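Local structure of carboxylesterase YbfK (Bacillus subtilis, 4CCY) at residues F240-A245 with I267-G272; V150-A155 with H273-E278; A75-Q80 with Y282-V287. The protein is a carboxylesterase of the alpha/beta hydrolase superfamily that hydrolyses carboxylic esters to an alcohol and a carboxylate. All blocks are in the same frame, centred on the assembly; numbering follows the deposited sequence.

The contacts are nested along the chain, contact 1 inside the loop closed by contact 2 and both inside that of contact 3. Contact 1, partly buried, pairs two neighbouring parallel strands that lead into loops, mostly by backbone bonds, with carboxylate, imidazole and water at its exposed side. Contact 2 is fully buried and nearer the chain's centre; its segment 273-278 follows on 267-272 of contact 1, and it pairs one hydroxyl bond with aliphatic packing. Contact 3 is largely buried but farther out, with Ala-76 and Asn-284 partly exposed, and joins two helices round one indole. Neighbouring strands 146-152 and 236-241 link contacts 1 and 2, while Val-283 and Val-287 of contact 3 pack on Ile-152 and Val-150.

Contact 1 of 3, residues F240-A245 with I267-G272; sequences FGEHEA and IVKNAG. With NA (sodium ion), chain C.
Glu-242 reaches to the backbone of Lys-269 and Asn-270 where the parallel strands 236-241 and 264-268, joined by helix 249-259 as a beta-alpha-beta unit, run out into loops. With chi1 at 63° its CG is tucked over its own backbone, and the chain then runs out straight, laying the carboxylate along the other loop. There OE2 accepts the N-H of Asn-270 on its anti side, 2.6 Å from that N and nearly straight at 165°. CG of Glu-242 lies over the centre of one face of the His-243 imidazole. With an alanine here, the N-H of Asn-270 would probably lose its acceptor and the His-243 ring, no longer backed, would be freer to turn.

Between the strands, Val-268 N donates to Phe-240 O (2.7 Å) and Glu-242 N to Val-268 O (2.8 Å). Phe-240 and Ile-267 occupy the same face of the sheet, apolar groups suited to the cover of helix 249-259. On the other face a CB on Gly-241 would come 2.0 Å from Gly-272 O, a clash that glycine avoids. Gly-241 starts a type I turn to Glu-244, closed by Glu-244 N on Gly-241 O and tied to the other loop by His-243 N on Ala-271 O. The turn presents Glu-244, whose OE1 bonds His-273 ND1, consistent with the charge relay, and whose O binds sodium at 2.3 Å, with Tyr-247 O, Gln-249 OE1 and three waters as further ligands. On the exposed side, a water in the imidazole plane bridges His-243 NE2 at 2.6 Å and Asn-270 OD1 at 2.7 Å.

Contact 2 of 3, residues V150-A155 with H273-E278; sequences VVISPA and HLLSLE
The carbonyl oxygen of His-273 is held by two donors. Ser-153 OG gives it a hydrogen bond of 2.7 Å to His-273 O, arriving at a C=O...donor angle of 131° and tilted 26° out of the carbonyl plane; Leu-275 N adds a weak bond to the same oxygen across an inverse gamma turn centred on Leu-274. Serine suits the place because its short side chain brings a donor to a buried backbone oxygen without filling the room the imidazole needs.

Just beyond the end of strand 146-152, the backbone of Ser-153 takes up a left-handed conformation, and both its side chain and its carbonyl meet His-273. CB of Ser-153 lies 3.6 Å from His-273 ND1, and O of Ser-153 comes within 3.1 Å of His-273 CE1, approaching the ring obliquely. The histidine CG is anti to its own N (chi1 -170°), which sets the ring beside the carbonyl carbon, so that Ser-153 can touch the ring and the carbonyl oxygen together. The two ring nitrogens have their partners beyond this contact: Glu-244 OE1 for ND1, Ser-129 OG for NE2.

Next to the polar pair, Ile-152 and Leu-275 cross at about a right angle. The CG2 branch of Ile-152 does the touching, 3.7 Å from Leu-275 CB and 4.0 Å from Leu-275 CD2. Branched aliphatic side chains suit this buried place, where Val-283 of helix 280-290 also packs against both. Leu-274 occupies the N-cap position of helix 275-278, and its O accepts the N-H of Glu-278.

Strand end and histidine loop thus place His-273, by similarity a member of the Ser-His-Glu charge relay of the alpha/beta hydrolase fold, with Ser-129 probably on the nucleophile elbow.

Contact 3 of 3, residues A75-Q80 with Y282-V287; sequences AAWSSQ and YVNQRV
The indole of Trp-77 is clasped on both faces by the helix of Asn-284 and Val-287. OD1 of Asn-284 lies over one face, 3.9 Å above the ring plane, while Val-287 CG1 lies 3.5 Å from the plane on the opposite face, both displaced from the ring centre. Carbonyl oxygens of Val-283 and Asn-284 line the edge in the plane of the ring. Of these, Asn-284 O accepts a hydrogen bond from Trp-77 NE1 at 3.0 Å, meeting the N-H with a lone pair at an N-H...O angle of 157°. Tryptophan suits the site, since it offers a broad apolar surface and also a donor for that oxygen. Val-287 crosses the indole at about a right angle, and its CB stands 3.7 Å from Trp-77 CZ2.

Ala-76 is small enough to let the helices approach, its CB 3.8 Å from Asn-284 CB. The amide of Asn-284 is fixed at both ends: OD1 accepts from Asn-73 ND2, and ND2 donates to Pro-72 O.

The two helical segments run nearly parallel, at 21°, with axes 9.6 Å apart. Together they pack against the sheet, Trp-77 on Leu-57 and Leu-59 of strand 56-60, Val-283 and Val-287 on strand 146-152.

Contact 1 of 3, residues F240-A245 with I267-G272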
loop_
_atom_site.group_PDB
_atom_site.type_symbol
_atom_site.label_atom_id
_atom_site.label_comp_id
_atom_site.label_asym_id
_atom_site.label_seq_id
_atom_site.Cartn_x
_atom_site.Cartn_y
_atom_site.Cartn_z
ATOM N N PHE A 240 -10.978 -3.702 -6.928
ATOM C CA PHE A 240 -11.154 -2.297 -7.282
ATOM C C PHE A 240 -12.466 -1.800 -6.703
ATOM O O PHE A 240 -13.382 -2.594 -6.436
ATOM C CB PHE A 240 -11.237 -2.125 -8.796
ATOM C CG PHE A 240 -10.044 -2.624 -9.551
ATOM C CD1 PHE A 240 -8.892 -1.843 -9.666
ATOM C CD2 PHE A 240 -10.084 -3.858 -10.194
ATOM C CE1 PHE A 240 -7.800 -2.309 -10.399
ATOM C CE2 PHE A 240 -9.000 -4.319 -10.924
ATOM C CZ PHE A 240 -7.856 -3.549 -11.019
ATOM N N GLY A 241 -12.568 -0.484 -6.534
ATOM C CA GLY A 241 -13.818 0.163 -6.148
ATOM C C GLY A 241 -14.520 0.683 -7.394
ATOM O O GLY A 241 -13.873 1.213 -8.301
ATOM N N GLU A 242 -15.847 0.544 -7.445
ATOM C CA GLU A 242 -16.594 0.981 -8.638
ATOM C C GLU A 242 -16.425 2.462 -8.986
ATOM O O GLU A 242 -16.612 2.847 -10.140
ATOM C CB GLU A 242 -18.085 0.603 -8.549
ATOM C CG GLU A 242 -18.844 1.259 -7.408
ATOM C CD GLU A 242 -20.346 1.271 -7.629
ATOM O OE1 GLU A 242 -20.808 1.176 -8.791
ATOM O OE2 GLU A 242 -21.075 1.393 -6.625
ATOM N N HIS A 243 -16.065 3.277 -7.985
ATOM C CA HIS A 243 -15.901 4.732 -8.136
ATOM C C HIS A 243 -14.456 5.204 -8.222
ATOM O O HIS A 243 -14.186 6.388 -8.047
ATOM C CB HIS A 243 -16.634 5.461 -7.005
ATOM C CG HIS A 243 -18.137 5.259 -7.020
ATOM N ND1 HIS A 243 -18.873 5.352 -8.155
ATOM C CD2 HIS A 243 -19.036 4.964 -5.988
ATOM C CE1 HIS A 243 -20.170 5.123 -7.865
ATOM N NE2 HIS A 243 -20.268 4.883 -6.540
ATOM N N GLU A 244 -13.529 4.281 -8.500
ATOM C CA GLU A 244 -12.086 4.555 -8.636
ATOM C C GLU A 244 -11.775 5.759 -9.530
ATOM O O GLU A 244 -12.045 5.723 -10.741
ATOM C CB GLU A 244 -11.376 3.311 -9.190
ATOM C CG GLU A 244 -9.920 3.515 -9.590
ATOM C CD GLU A 244 -9.054 3.903 -8.413
ATOM O OE1 GLU A 244 -8.639 2.986 -7.682
ATOM O OE2 GLU A 244 -8.799 5.122 -8.213
ATOM N N ALA A 245 -11.199 6.807 -8.934
ATOM C CA ALA A 245 -11.015 8.093 -9.623
ATOM C C ALA A 245 -9.759 8.154 -10.507
ATOM O O ALA A 245 -9.649 9.023 -11.367
ATOM C CB ALA A 245 -11.004 9.245 -8.616
ATOM N N ILE A 267 -14.860 -5.946 -8.613
ATOM C CA ILE A 267 -15.103 -4.526 -8.471
ATOM C C ILE A 267 -16.224 -4.337 -7.439
ATOM O O ILE A 267 -17.349 -4.810 -7.628
ATOM C CB ILE A 267 -15.462 -3.878 -9.827
ATOM C CG1 ILE A 267 -14.310 -4.068 -10.848
ATOM C CG2 ILE A 267 -15.799 -2.409 -9.638
ATOM C CD1 ILE A 267 -14.683 -3.769 -12.289
ATOM N N VAL A 268 -15.902 -3.643 -6.352
ATOM C CA VAL A 268 -16.789 -3.511 -5.197
ATOM C C VAL A 268 -17.673 -2.255 -5.312
ATOM O O VAL A 268 -17.196 -1.164 -5.658
ATOM C CB VAL A 268 -15.960 -3.506 -3.896
ATOM C CG1 VAL A 268 -16.845 -3.363 -2.661
ATOM C CG2 VAL A 268 -15.112 -4.771 -3.809
ATOM N N LYS A 269 -18.969 -2.440 -5.063
ATOM C CA LYS A 269 -19.956 -1.367 -5.101
ATOM C C LYS A 269 -19.785 -0.398 -3.956
ATOM O O LYS A 269 -19.383 -0.783 -2.856
ATOM C CB LYS A 269 -21.370 -1.931 -5.019
ATOM C CG LYS A 269 -21.976 -2.305 -6.349
ATOM C CD LYS A 269 -23.380 -2.864 -6.153
ATOM C CE LYS A 269 -24.446 -1.836 -6.487
ATOM N NZ LYS A 269 -25.716 -2.497 -6.909
ATOM N N ASN A 270 -20.117 0.860 -4.236
ATOM C CA ASN A 270 -20.200 1.922 -3.232
ATOM C C ASN A 270 -18.852 2.185 -2.592
ATOM O O ASN A 270 -18.746 2.417 -1.380
ATOM C CB ASN A 270 -21.279 1.612 -2.176
ATOM C CG ASN A 270 -22.670 1.457 -2.784
ATOM O OD1 ASN A 270 -23.083 2.243 -3.628
ATOM N ND2 ASN A 270 -23.401 0.444 -2.338
ATOM N N ALA A 271 -17.814 2.119 -3.415
ATOM C CA ALA A 271 -16.483 2.472 -2.959
ATOM C C ALA A 271 -15.688 3.065 -4.094
ATOM O O ALA A 271 -15.936 2.765 -5.260
ATOM C CB ALA A 271 -15.775 1.256 -2.392
ATOM N N GLY A 272 -14.742 3.929 -3.741
ATOM C CA GLY A 272 -13.770 4.440 -4.704
ATOM C C GLY A 272 -12.413 3.782 -4.542
ATOM O O GLY A 272 -12.314 2.576 -4.285
HETATM NA NA NA C . -13.017 4.843 -12.625
HETATM O O HOH W 1 -15.387 5.012 -12.079
HETATM O O HOH W 2 -22.329 4.432 -5.097
HETATM O O HOH W 3 -12.466 7.238 -13.638
HETATM O O HOH W 4 -13.790 4.376 -14.992
#

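Contact 2 of 3, residues V150-A155 with H273-E278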
loop_
_atom_site.group_PDB
_atom_site.type_symbol
_atom_site.label_atom_id
_atom_site.label_comp_id
_atom_site.label_asym_id
_atom_site.label_seq_id
_atom_site.Cartn_x
_atom_site.Cartn_y
_atom_site.Cartn_z
ATOM N N VAL A 150 -2.705 -10.049 -1.989
ATOM C CA VAL A 150 -3.916 -9.229 -2.098
ATOM C C VAL A 150 -3.559 -7.829 -2.594
ATOM O O VAL A 150 -2.797 -7.095 -1.946
ATOM C CB VAL A 150 -4.665 -9.092 -0.748
ATOM C CG1 VAL A 150 -5.929 -8.254 -0.919
ATOM C CG2 VAL A 150 -5.006 -10.453 -0.153
ATOM N N VAL A 151 -4.132 -7.455 -3.729
ATOM C CA VAL A 151 -3.847 -6.183 -4.364
ATOM C C VAL A 151 -5.123 -5.337 -4.434
ATOM O O VAL A 151 -6.070 -5.680 -5.145
ATOM C CB VAL A 151 -3.256 -6.421 -5.768
ATOM C CG1 VAL A 151 -3.026 -5.109 -6.508
ATOM C CG2 VAL A 151 -1.963 -7.228 -5.665
ATOM N N ILE A 152 -5.144 -4.237 -3.689
ATOM C CA ILE A 152 -6.335 -3.365 -3.606
ATOM C C ILE A 152 -6.066 -1.993 -4.238
ATOM O O ILE A 152 -5.116 -1.313 -3.860
ATOM C CB ILE A 152 -6.839 -3.179 -2.140
ATOM C CG1 ILE A 152 -6.952 -4.523 -1.398
ATOM C CG2 ILE A 152 -8.178 -2.436 -2.106
ATOM C CD1 ILE A 152 -7.153 -4.387 0.104
ATOM N N SER A 153 -6.903 -1.614 -5.205
ATOM C CA SER A 153 -6.833 -0.317 -5.887
ATOM C C SER A 153 -5.406 0.051 -6.297
ATOM O O SER A 153 -4.900 1.118 -5.912
ATOM C CB SER A 153 -7.434 0.780 -5.003
ATOM O OG SER A 153 -8.756 0.426 -4.624
ATOM N N PRO A 154 -4.754 -0.827 -7.083
ATOM C CA PRO A 154 -3.322 -0.640 -7.355
ATOM C C PRO A 154 -3.036 0.662 -8.119
ATOM O O PRO A 154 -3.890 1.162 -8.882
ATOM C CB PRO A 154 -2.942 -1.884 -8.175
ATOM C CG PRO A 154 -4.232 -2.370 -8.765
ATOM C CD PRO A 154 -5.299 -2.021 -7.762
ATOM N N ALA A 155 -1.869 1.235 -7.842
ATOM C CA ALA A 155 -1.388 2.419 -8.547
ATOM C C ALA A 155 -0.895 1.949 -9.923
ATOM O O ALA A 155 0.203 1.382 -10.037
ATOM C CB ALA A 155 -0.262 3.084 -7.756
ATOM N N HIS A 273 -11.371 4.594 -4.693
ATOM C CA HIS A 273 -9.977 4.181 -4.547
ATOM C C HIS A 273 -9.650 3.614 -3.192
ATOM O O HIS A 273 -8.937 2.604 -3.089
ATOM C CB HIS A 273 -9.068 5.384 -4.812
ATOM C CG HIS A 273 -7.599 5.035 -4.925
ATOM N ND1 HIS A 273 -7.113 4.274 -5.924
ATOM C CD2 HIS A 273 -6.502 5.379 -4.120
ATOM C CE1 HIS A 273 -5.774 4.127 -5.772
ATOM N NE2 HIS A 273 -5.403 4.801 -4.671
ATOM N N LEU A 274 -10.161 4.257 -2.138
ATOM C CA LEU A 274 -9.756 3.949 -0.766
ATOM C C LEU A 274 -10.576 2.807 -0.161
ATOM O O LEU A 274 -11.165 2.933 0.915
ATOM C CB LEU A 274 -9.827 5.213 0.096
ATOM C CG LEU A 274 -8.916 6.367 -0.334
ATOM C CD1 LEU A 274 -9.085 7.531 0.621
ATOM C CD2 LEU A 274 -7.445 5.953 -0.435
ATOM N N LEU A 275 -10.559 1.675 -0.858
ATOM C CA LEU A 275 -11.479 0.571 -0.614
ATOM C C LEU A 275 -11.367 -0.047 0.781
ATOM O O LEU A 275 -12.389 -0.401 1.384
ATOM C CB LEU A 275 -11.318 -0.491 -1.715
ATOM C CG LEU A 275 -12.175 -1.762 -1.784
ATOM C CD1 LEU A 275 -13.649 -1.507 -1.465
ATOM C CD2 LEU A 275 -12.021 -2.402 -3.168
ATOM N N SER A 276 -10.152 -0.181 1.302
ATOM C CA SER A 276 -9.984 -0.776 2.626
ATOM C C SER A 276 -10.499 0.150 3.735
ATOM O O SER A 276 -10.846 -0.318 4.828
ATOM C CB SER A 276 -8.528 -1.159 2.877
ATOM O OG SER A 276 -7.696 -0.019 2.772
ATOM N N LEU A 277 -10.543 1.455 3.452
ATOM C CA LEU A 277 -11.043 2.444 4.409
ATOM C C LEU A 277 -12.552 2.667 4.295
ATOM O O LEU A 277 -13.227 2.881 5.307
ATOM C CB LEU A 277 -10.303 3.781 4.265
ATOM C CG LEU A 277 -8.864 3.882 4.798
ATOM C CD1 LEU A 277 -8.159 5.074 4.172
ATOM C CD2 LEU A 277 -8.810 3.951 6.326
ATOM N N GLU A 278 -13.060 2.622 3.066
ATOM C CA GLU A 278 -14.482 2.852 2.766
ATOM C C GLU A 278 -15.409 1.684 3.068
ATOM O O GLU A 278 -16.545 1.884 3.492
ATOM C CB GLU A 278 -14.634 3.160 1.289
ATOM C CG GLU A 278 -14.842 4.620 0.992
ATOM C CD GLU A 278 -15.175 4.865 -0.463
ATOM O OE1 GLU A 278 -14.261 4.738 -1.295
ATOM O OE2 GLU A 278 -16.352 5.169 -0.757
#

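Contact 3 of 3, residues A75-Q80 with Y282-V287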
loop_
_atom_site.group_PDB
_atom_site.type_symbol
_atom_site.label_atom_id
_atom_site.label_comp_id
_atom_site.label_asym_id
_atom_site.label_seq_id
_atom_site.Cartn_x
_atom_site.Cartn_y
_atom_site.Cartn_z
ATOM N N ALA A 75 -7.495 -5.276 13.334
ATOM C CA ALA A 75 -8.023 -6.233 14.323
ATOM C C ALA A 75 -8.453 -7.552 13.664
ATOM O O ALA A 75 -8.083 -8.629 14.139
ATOM C CB ALA A 75 -9.163 -5.635 15.141
ATOM N N ALA A 76 -9.216 -7.470 12.575
ATOM C CA ALA A 76 -9.656 -8.682 11.857
ATOM C C ALA A 76 -8.478 -9.547 11.389
ATOM O O ALA A 76 -8.457 -10.764 11.606
ATOM C CB ALA A 76 -10.551 -8.319 10.679
ATOM N N TRP A 77 -7.482 -8.914 10.771
ATOM C CA TRP A 77 -6.373 -9.665 10.185
ATOM C C TRP A 77 -5.373 -10.184 11.186
ATOM O O TRP A 77 -4.695 -11.186 10.932
ATOM C CB TRP A 77 -5.698 -8.860 9.091
ATOM C CG TRP A 77 -6.635 -8.524 7.950
ATOM C CD1 TRP A 77 -7.819 -9.184 7.592
ATOM C CD2 TRP A 77 -6.482 -7.446 6.967
ATOM N NE1 TRP A 77 -8.395 -8.590 6.497
ATOM C CE2 TRP A 77 -7.643 -7.541 6.070
ATOM C CE3 TRP A 77 -5.542 -6.440 6.754
ATOM C CZ2 TRP A 77 -7.827 -6.658 5.018
ATOM C CZ3 TRP A 77 -5.735 -5.566 5.684
ATOM C CH2 TRP A 77 -6.849 -5.669 4.840
ATOM N N SER A 78 -5.293 -9.531 12.342
ATOM C CA SER A 78 -4.322 -9.918 13.371
ATOM C C SER A 78 -4.874 -10.901 14.394
ATOM O O SER A 78 -4.199 -11.196 15.378
ATOM C CB SER A 78 -3.731 -8.683 14.062
ATOM O OG SER A 78 -3.111 -7.847 13.091
ATOM N N SER A 79 -6.090 -11.408 14.163
ATOM C CA SER A 79 -6.602 -12.538 14.933
ATOM C C SER A 79 -5.889 -13.806 14.480
ATOM O O SER A 79 -5.514 -14.638 15.302
ATOM C CB SER A 79 -8.111 -12.732 14.736
ATOM O OG SER A 79 -8.810 -11.501 14.780
ATOM N N GLN A 80 -5.706 -13.947 13.170
ATOM C CA GLN A 80 -5.225 -15.199 12.586
ATOM C C GLN A 80 -3.827 -15.091 12.010
ATOM O O GLN A 80 -3.217 -16.102 11.671
ATOM C CB GLN A 80 -6.195 -15.687 11.509
ATOM C CG GLN A 80 -7.138 -16.785 11.991
ATOM C CD GLN A 80 -8.502 -16.711 11.343
ATOM O OE1 GLN A 80 -9.287 -15.791 11.619
ATOM N NE2 GLN A 80 -8.801 -17.678 10.488
ATOM N N TYR A 282 -16.490 -5.437 4.581
ATOM C CA TYR A 282 -16.371 -6.332 3.432
ATOM C C TYR A 282 -14.929 -6.753 3.119
ATOM O O TYR A 282 -14.652 -7.953 2.992
ATOM C CB TYR A 282 -17.025 -5.762 2.172
ATOM C CG TYR A 282 -16.841 -6.719 1.014
ATOM C CD1 TYR A 282 -17.526 -7.948 0.979
ATOM C CD2 TYR A 282 -15.935 -6.437 -0.003
ATOM C CE1 TYR A 282 -17.330 -8.847 -0.066
ATOM C CE2 TYR A 282 -15.734 -7.330 -1.045
ATOM C CZ TYR A 282 -16.428 -8.523 -1.073
ATOM O OH TYR A 282 -16.203 -9.376 -2.108
ATOM N N VAL A 283 -14.033 -5.772 2.986
ATOM C CA VAL A 283 -12.617 -6.026 2.696
ATOM C C VAL A 283 -11.987 -6.914 3.769
ATOM O O VAL A 283 -11.266 -7.853 3.434
ATOM C CB VAL A 283 -11.807 -4.704 2.490
ATOM C CG1 VAL A 283 -10.304 -4.945 2.411
ATOM C CG2 VAL A 283 -12.250 -3.991 1.229
ATOM N N ASN A 284 -12.261 -6.631 5.046
ATOM C CA ASN A 284 -11.726 -7.445 6.148
ATOM C C ASN A 284 -11.989 -8.946 5.961
ATOM O O ASN A 284 -11.054 -9.761 5.974
ATOM C CB ASN A 284 -12.271 -6.980 7.510
ATOM C CG ASN A 284 -11.652 -5.660 7.977
ATOM O OD1 ASN A 284 -10.768 -5.102 7.323
ATOM N ND2 ASN A 284 -12.121 -5.159 9.105
ATOM N N GLN A 285 -13.258 -9.299 5.756
ATOM C CA GLN A 285 -13.645 -10.702 5.616
ATOM C C GLN A 285 -13.200 -11.315 4.283
ATOM O O GLN A 285 -12.750 -12.467 4.253
ATOM C CB GLN A 285 -15.153 -10.903 5.869
ATOM C CG GLN A 285 -15.627 -12.356 5.730
ATOM C CD GLN A 285 -14.892 -13.310 6.655
ATOM O OE1 GLN A 285 -15.048 -13.243 7.869
ATOM N NE2 GLN A 285 -14.079 -14.194 6.086
ATOM N N ARG A 286 -13.300 -10.550 3.197
ATOM C CA ARG A 286 -12.904 -11.038 1.874
ATOM C C ARG A 286 -11.435 -11.449 1.850
ATOM O O ARG A 286 -11.070 -12.477 1.282
ATOM C CB ARG A 286 -13.162 -9.985 0.806
ATOM C CG ARG A 286 -12.738 -10.415 -0.584
ATOM C CD ARG A 286 -13.728 -11.431 -1.147
ATOM N NE ARG A 286 -13.325 -12.012 -2.427
ATOM C CZ ARG A 286 -12.596 -13.119 -2.569
ATOM N NH1 ARG A 286 -12.137 -13.786 -1.510
ATOM N NH2 ARG A 286 -12.312 -13.559 -3.798
ATOM N N VAL A 287 -10.598 -10.626 2.465
ATOM C CA VAL A 287 -9.180 -10.925 2.583
ATOM C C VAL A 287 -8.937 -12.132 3.497
ATOM O O VAL A 287 -8.155 -13.002 3.146
ATOM C CB VAL A 287 -8.381 -9.666 3.006
ATOM C CG1 VAL A 287 -6.953 -10.002 3.415
ATOM C CG2 VAL A 287 -8.393 -8.647 1.865
#